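Local atomic coordinates of chromosome segregation protein smc (Pyrococcus furiosus, PDB entry 3KTA), a protein that is probably required for chromosome condensation and partitioning, with an ABC-type ATPase head built from its two ends, of which this is the C-terminal part. Residues Ala15-Phe20 with Ala80-Phe84; Thr124-Met130 with Leu160-Arg164. All blocks are in the same frame, centred on the assembly; numbering follows the deposited sequence.

Contact 1 of 2, residues Ala15-Phe20 with Ala80-Phe84; sequences AISRNF and AIQKF
The carboxamide of N19 lies obliquely across the hydrocarbon chain of K83, overlapping its CB, CG and CD, and both ends of the amide are used. ND2 of N19 gives one hydrogen to the backbone O of A80, 3.1 Å away, in a nearly straight bond (165°) that meets a lone pair of that carbonyl and runs close to the amide's own plane. A second bond from ND2 goes to a water. At the other end, OD1 of N19 accepts from NZ of K83 at 2.9 Å, the ammonium sitting above the carbonyl plane rather than on a lone pair. The K83 chain is extended until its last torsion, whose bend (chi4 -61°) brings NZ back over OD1. With three polar partners the amide is held against rotation, and asparagine suits the place because one short group can donate to a main chain and accept from a lysine. A80 is the small residue that lets the helices come close: its CB nestles against the backbone of the other helix, 3.5 Å from the O of I16, and also meets CB of F20 at 3.7 Å. One turn before F20 on helix 4-27, CG1 of I16 packs 3.8 Å from CB of F84, the two side chains crossing at about a right angle, while CB of A15 reaches CD1 of the F84 ring at 3.5 Å. I16 and F84 also pack on I163 and I166 of the neighbouring Smc chain. The short segments approach to 8.3 Å between axes, with their directions 126° apart. This is helix-on-helix packing within an ABC ATPase head: helix 67-84, which begins in the SGGE signature sequence, rests against helix 4-27, the first helix of this C-terminal piece.

Contact 2 of 2, residues Thr124-Met130 with Leu160-Arg164; sequences TLRDVMM and LEEIR
The guanidinium groups of R126 and R164 meet obliquely, their planes 78° apart, with NE of R126 4.1 Å from NH1 of R164. Each has a water in plane at its edge. One is bound by NE of R126 and also reaches NH1 of R164 and OD1 of D127; the other, 2.9 Å from NH1 of R164, ties that arginine to O of L125 and N of D127. The R164 chain folds at two successive torsions (chi2 -77°, chi3 -60°), bringing NH1 back to both waters. OD1 of D127 lies near the edge of R164, beyond salt-bridge range, and probably eases the nearness of two positive charges. R126 also salt-bridges D101.

Next to these waters, leucine suits L160 because its two branches reach different neighbours: CD2 of L160 lies 3.5 Å from O of L125, while CD1 meets SE of selenomethionine M130 tip to tip. Were L160 cut back to an alanine, a gap would probably open beside the start of helix 127-130, costing SE of M130 this methyl contact. The side chains of L125 and I163 cross at about a right angle.

Helix 127-130, with R126 at its N-cap position, follows strand 119-123 through an ST turn, OG1 of T124 accepting from N of R126 and also hydrogen-bonding D96; helices 101-114 and 153-164 flank it, while V32 and G33 of the partner Smc chain pack on the apolar side.

Contacts 1 and 2 lie on opposite sides of the chain's centre, 29 Å apart between centres and about 14 Å between nearest atoms, so neither touches the other. Contact 2 is the one near the nucleotide: the L125 side chain is about 6 Å from bound bis(adenosine)-5'-pentaphosphate and about 8 Å from a magnesium ion, and its loop follows strand 119-123, probably where many ABC ATPases carry the H-loop. Contact 1 packs helices instead. The chain joins them: helix 67-84 leads into strand 89-93, just before the ligand-pocket residue E94, and that strand pairs in parallel with strand 119-123. Both contacts also meet another Smc chain.

Contact 1 of 2, residues Ala15-Phe20 with Ala80-Phe84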
loop_
_atom_site.group_PDB
_atom_site.type_symbol
_atom_site.label_atom_id
_atom_site.label_comp_id
_atom_site.label_asym_id
_atom_site.label_seq_id
_atom_site.Cartn_x
_atom_site.Cartn_y
_atom_site.Cartn_z
ATOM N N ALA B 15 4.702 -6.665 21.598
ATOM C CA ALA B 15 5.290 -5.487 20.956
ATOM C C ALA B 15 4.257 -4.781 20.092
ATOM O O ALA B 15 4.032 -3.574 20.229
ATOM C CB ALA B 15 6.505 -5.884 20.134
ATOM N N ILE B 16 3.599 -5.539 19.222
ATOM C CA ILE B 16 2.555 -4.972 18.366
ATOM C C ILE B 16 1.335 -4.453 19.151
ATOM O O ILE B 16 0.774 -3.406 18.812
ATOM C CB ILE B 16 2.167 -5.970 17.251
ATOM C CG1 ILE B 16 3.385 -6.170 16.341
ATOM C CG2 ILE B 16 0.992 -5.443 16.442
ATOM C CD1 ILE B 16 3.255 -7.292 15.328
ATOM N N SER B 17 0.937 -5.174 20.203
ATOM C CA SER B 17 -0.177 -4.768 21.047
ATOM C C SER B 17 0.103 -3.414 21.677
ATOM O O SER B 17 -0.754 -2.522 21.655
ATOM C CB SER B 17 -0.426 -5.832 22.128
ATOM O OG SER B 17 -1.489 -5.455 22.972
ATOM N N ARG B 18 1.302 -3.252 22.230
ATOM C CA ARG B 18 1.645 -1.982 22.886
ATOM C C ARG B 18 1.711 -0.865 21.838
ATOM O O ARG B 18 1.177 0.241 22.050
ATOM C CB ARG B 18 2.959 -2.088 23.656
ATOM C CG ARG B 18 3.394 -0.748 24.272
ATOM C CD ARG B 18 4.602 -0.904 25.180
ATOM N N ASN B 19 2.322 -1.174 20.694
ATOM C CA ASN B 19 2.373 -0.223 19.581
ATOM C C ASN B 19 0.967 0.239 19.183
ATOM O O ASN B 19 0.720 1.430 18.957
ATOM C CB ASN B 19 3.060 -0.832 18.348
ATOM C CG ASN B 19 4.576 -1.052 18.539
ATOM O OD1 ASN B 19 5.182 -0.580 19.504
ATOM N ND2 ASN B 19 5.182 -1.774 17.607
ATOM N N PHE B 20 0.057 -0.724 19.054
ATOM C CA PHE B 20 -1.285 -0.425 18.591
ATOM C C PHE B 20 -2.007 0.515 19.548
ATOM O O PHE B 20 -2.637 1.500 19.133
ATOM C CB PHE B 20 -2.081 -1.721 18.436
ATOM C CG PHE B 20 -3.545 -1.499 18.144
ATOM C CD1 PHE B 20 -3.977 -1.156 16.859
ATOM C CD2 PHE B 20 -4.492 -1.688 19.137
ATOM C CE1 PHE B 20 -5.320 -0.966 16.593
ATOM C CE2 PHE B 20 -5.844 -1.493 18.878
ATOM C CZ PHE B 20 -6.253 -1.144 17.606
ATOM N N ALA B 80 1.148 -0.283 13.789
ATOM C CA ALA B 80 1.648 -1.042 14.939
ATOM C C ALA B 80 2.587 -2.144 14.457
ATOM O O ALA B 80 3.635 -2.398 15.051
ATOM C CB ALA B 80 0.464 -1.649 15.744
ATOM N N ILE B 81 2.199 -2.799 13.366
ATOM C CA ILE B 81 3.058 -3.780 12.740
ATOM C C ILE B 81 4.309 -3.104 12.166
ATOM O O ILE B 81 5.421 -3.578 12.355
ATOM C CB ILE B 81 2.299 -4.531 11.624
ATOM C CG1 ILE B 81 1.099 -5.257 12.226
ATOM C CG2 ILE B 81 3.217 -5.532 10.940
ATOM C CD1 ILE B 81 0.173 -5.894 11.181
ATOM N N GLN B 82 4.113 -2.001 11.454
ATOM C CA GLN B 82 5.230 -1.337 10.788
ATOM C C GLN B 82 6.310 -0.956 11.791
ATOM O O GLN B 82 7.502 -1.060 11.504
ATOM C CB GLN B 82 4.739 -0.092 10.035
ATOM C CG GLN B 82 5.791 0.523 9.099
ATOM C CD GLN B 82 6.700 1.503 9.798
ATOM O OE1 GLN B 82 6.393 2.005 10.889
ATOM N NE2 GLN B 82 7.831 1.801 9.164
ATOM N N LYS B 83 5.891 -0.482 12.961
ATOM C CA LYS B 83 6.847 -0.040 13.979
ATOM C C LYS B 83 7.698 -1.221 14.458
ATOM O O LYS B 83 8.909 -1.077 14.688
ATOM C CB LYS B 83 6.126 0.638 15.153
ATOM C CG LYS B 83 7.064 1.037 16.315
ATOM C CD LYS B 83 6.359 1.963 17.306
ATOM C CE LYS B 83 7.244 2.265 18.527
ATOM N NZ LYS B 83 7.586 1.005 19.268
ATOM N N PHE B 84 7.067 -2.387 14.591
ATOM C CA PHE B 84 7.770 -3.582 15.049
ATOM C C PHE B 84 8.673 -4.174 13.972
ATOM O O PHE B 84 9.801 -4.596 14.255
ATOM C CB PHE B 84 6.772 -4.644 15.499
ATOM C CG PHE B 84 7.419 -5.954 15.840
ATOM C CD1 PHE B 84 8.137 -6.099 17.018
ATOM C CD2 PHE B 84 7.334 -7.023 14.967
ATOM C CE1 PHE B 84 8.746 -7.305 17.328
ATOM C CE2 PHE B 84 7.938 -8.236 15.270
ATOM C CZ PHE B 84 8.644 -8.369 16.453
HETATM O O HOH W 1 7.989 -2.250 18.294
#

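Contact 2 of 2, residues Thr124-Met130 with Leu160-Arg164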
loop_
_atom_site.group_PDB
_atom_site.type_symbol
_atom_site.label_atom_id
_atom_site.label_comp_id
_atom_site.label_asym_id
_atom_site.label_seq_id
_atom_site.Cartn_x
_atom_site.Cartn_y
_atom_site.Cartn_z
ATOM N N THR B 124 -3.491 10.405 -3.058
ATOM C CA THR B 124 -4.357 11.242 -2.211
ATOM C C THR B 124 -4.864 12.485 -2.933
ATOM O O THR B 124 -4.203 13.002 -3.838
ATOM C CB THR B 124 -3.622 11.667 -0.921
ATOM O OG1 THR B 124 -4.502 12.439 -0.086
ATOM C CG2 THR B 124 -2.382 12.499 -1.247
ATOM N N LEU B 125 -6.058 12.935 -2.535
ATOM C CA LEU B 125 -6.635 14.184 -3.028
ATOM C C LEU B 125 -6.590 15.239 -1.920
ATOM O O LEU B 125 -7.104 16.356 -2.092
ATOM C CB LEU B 125 -8.093 13.967 -3.454
ATOM C CG LEU B 125 -8.344 13.017 -4.622
ATOM C CD1 LEU B 125 -9.800 13.087 -5.047
ATOM C CD2 LEU B 125 -7.410 13.340 -5.776
ATOM N N ARG B 126 -5.963 14.899 -0.794
ATOM C CA ARG B 126 -6.007 15.755 0.397
ATOM C C ARG B 126 -4.721 16.549 0.620
ATOM O O ARG B 126 -3.633 15.981 0.867
ATOM C CB ARG B 126 -6.310 14.932 1.652
ATOM C CG ARG B 126 -7.568 14.083 1.540
ATOM C CD ARG B 126 -8.842 14.956 1.555
ATOM N NE ARG B 126 -9.047 15.534 2.875
ATOM C CZ ARG B 126 -9.619 14.895 3.896
ATOM N NH1 ARG B 126 -10.060 13.652 3.748
ATOM N NH2 ARG B 126 -9.743 15.501 5.072
ATOM N N ASP B 127 -4.848 17.876 0.575
ATOM C CA ASP B 127 -3.717 18.743 0.858
ATOM C C ASP B 127 -2.996 18.433 2.168
ATOM O O ASP B 127 -1.768 18.433 2.203
ATOM C CB ASP B 127 -4.115 20.230 0.775
ATOM C CG ASP B 127 -5.360 20.574 1.598
ATOM O OD1 ASP B 127 -5.726 19.855 2.549
ATOM O OD2 ASP B 127 -5.978 21.612 1.285
ATOM N N VAL B 128 -3.742 18.161 3.244
ATOM C CA VAL B 128 -3.119 17.929 4.541
ATOM C C VAL B 128 -2.390 16.587 4.588
ATOM O O VAL B 128 -1.564 16.374 5.469
ATOM C CB VAL B 128 -4.123 18.045 5.709
ATOM C CG1 VAL B 128 -4.653 19.452 5.785
ATOM C CG2 VAL B 128 -5.272 17.098 5.521
HETATM N N MSE B 129 -2.703 15.696 3.647
HETATM C CA MSE B 129 -1.942 14.459 3.506
HETATM C C MSE B 129 -0.635 14.675 2.748
HETATM O O MSE B 129 0.388 14.095 3.141
HETATM C CB MSE B 129 -2.761 13.368 2.790
HETATM C CG MSE B 129 -1.964 12.074 2.502
HETATM SE SE MSE B 129 -1.424 11.096 4.103
HETATM C CE MSE B 129 -3.014 9.998 4.251
HETATM N N MSE B 130 -0.708 15.487 1.680
HETATM C CA MSE B 130 0.342 15.744 0.668
HETATM C C MSE B 130 1.486 16.646 1.152
HETATM O O MSE B 130 2.625 16.523 0.696
HETATM C CB MSE B 130 -0.309 16.360 -0.647
HETATM C CG MSE B 130 -0.133 17.979 -1.014
HETATM SE SE MSE B 130 -0.431 18.103 -2.924
HETATM C CE MSE B 130 0.893 16.785 -3.456
ATOM N N LEU B 160 -4.872 20.425 -6.547
ATOM C CA LEU B 160 -5.825 19.928 -5.564
ATOM C C LEU B 160 -6.965 20.920 -5.385
ATOM O O LEU B 160 -8.102 20.530 -5.173
ATOM C CB LEU B 160 -5.139 19.623 -4.220
ATOM C CG LEU B 160 -4.239 18.388 -4.197
ATOM C CD1 LEU B 160 -3.811 18.075 -2.774
ATOM C CD2 LEU B 160 -4.969 17.202 -4.792
ATOM N N GLU B 161 -6.657 22.207 -5.483
ATOM C CA GLU B 161 -7.694 23.225 -5.358
ATOM C C GLU B 161 -8.758 23.038 -6.437
ATOM O O GLU B 161 -9.959 23.154 -6.165
ATOM C CB GLU B 161 -7.080 24.625 -5.434
ATOM C CG GLU B 161 -7.710 25.617 -4.482
ATOM C CD GLU B 161 -7.583 25.200 -3.027
ATOM O OE1 GLU B 161 -8.617 25.143 -2.330
ATOM O OE2 GLU B 161 -6.452 24.928 -2.576
ATOM N N GLU B 162 -8.314 22.736 -7.654
ATOM C CA GLU B 162 -9.220 22.522 -8.782
ATOM C C GLU B 162 -10.061 21.263 -8.606
ATOM O O GLU B 162 -11.235 21.224 -8.980
ATOM C CB GLU B 162 -8.431 22.441 -10.087
ATOM C CG GLU B 162 -7.763 23.739 -10.471
ATOM N N ILE B 163 -9.454 20.230 -8.038
ATOM C CA ILE B 163 -10.171 18.992 -7.768
ATOM C C ILE B 163 -11.256 19.167 -6.699
ATOM O O ILE B 163 -12.377 18.670 -6.854
ATOM C CB ILE B 163 -9.183 17.887 -7.350
ATOM C CG1 ILE B 163 -8.337 17.469 -8.558
ATOM C CG2 ILE B 163 -9.922 16.692 -6.744
ATOM C CD1 ILE B 163 -7.082 16.716 -8.176
ATOM N N ARG B 164 -10.927 19.873 -5.618
ATOM C CA ARG B 164 -11.853 20.034 -4.499
ATOM C C ARG B 164 -13.055 20.896 -4.889
ATOM O O ARG B 164 -14.077 20.899 -4.198
ATOM C CB ARG B 164 -11.146 20.653 -3.288
ATOM C CG ARG B 164 -10.007 19.827 -2.680
ATOM C CD ARG B 164 -10.506 18.659 -1.823
ATOM N NE ARG B 164 -11.339 19.080 -0.691
ATOM C CZ ARG B 164 -10.906 19.230 0.559
ATOM N NH1 ARG B 164 -9.631 19.015 0.866
ATOM N NH2 ARG B 164 -11.755 19.600 1.511
HETATM O O HOH W 2 -7.252 18.769 -0.691
HETATM O O HOH W 3 -7.720 18.137 3.147
#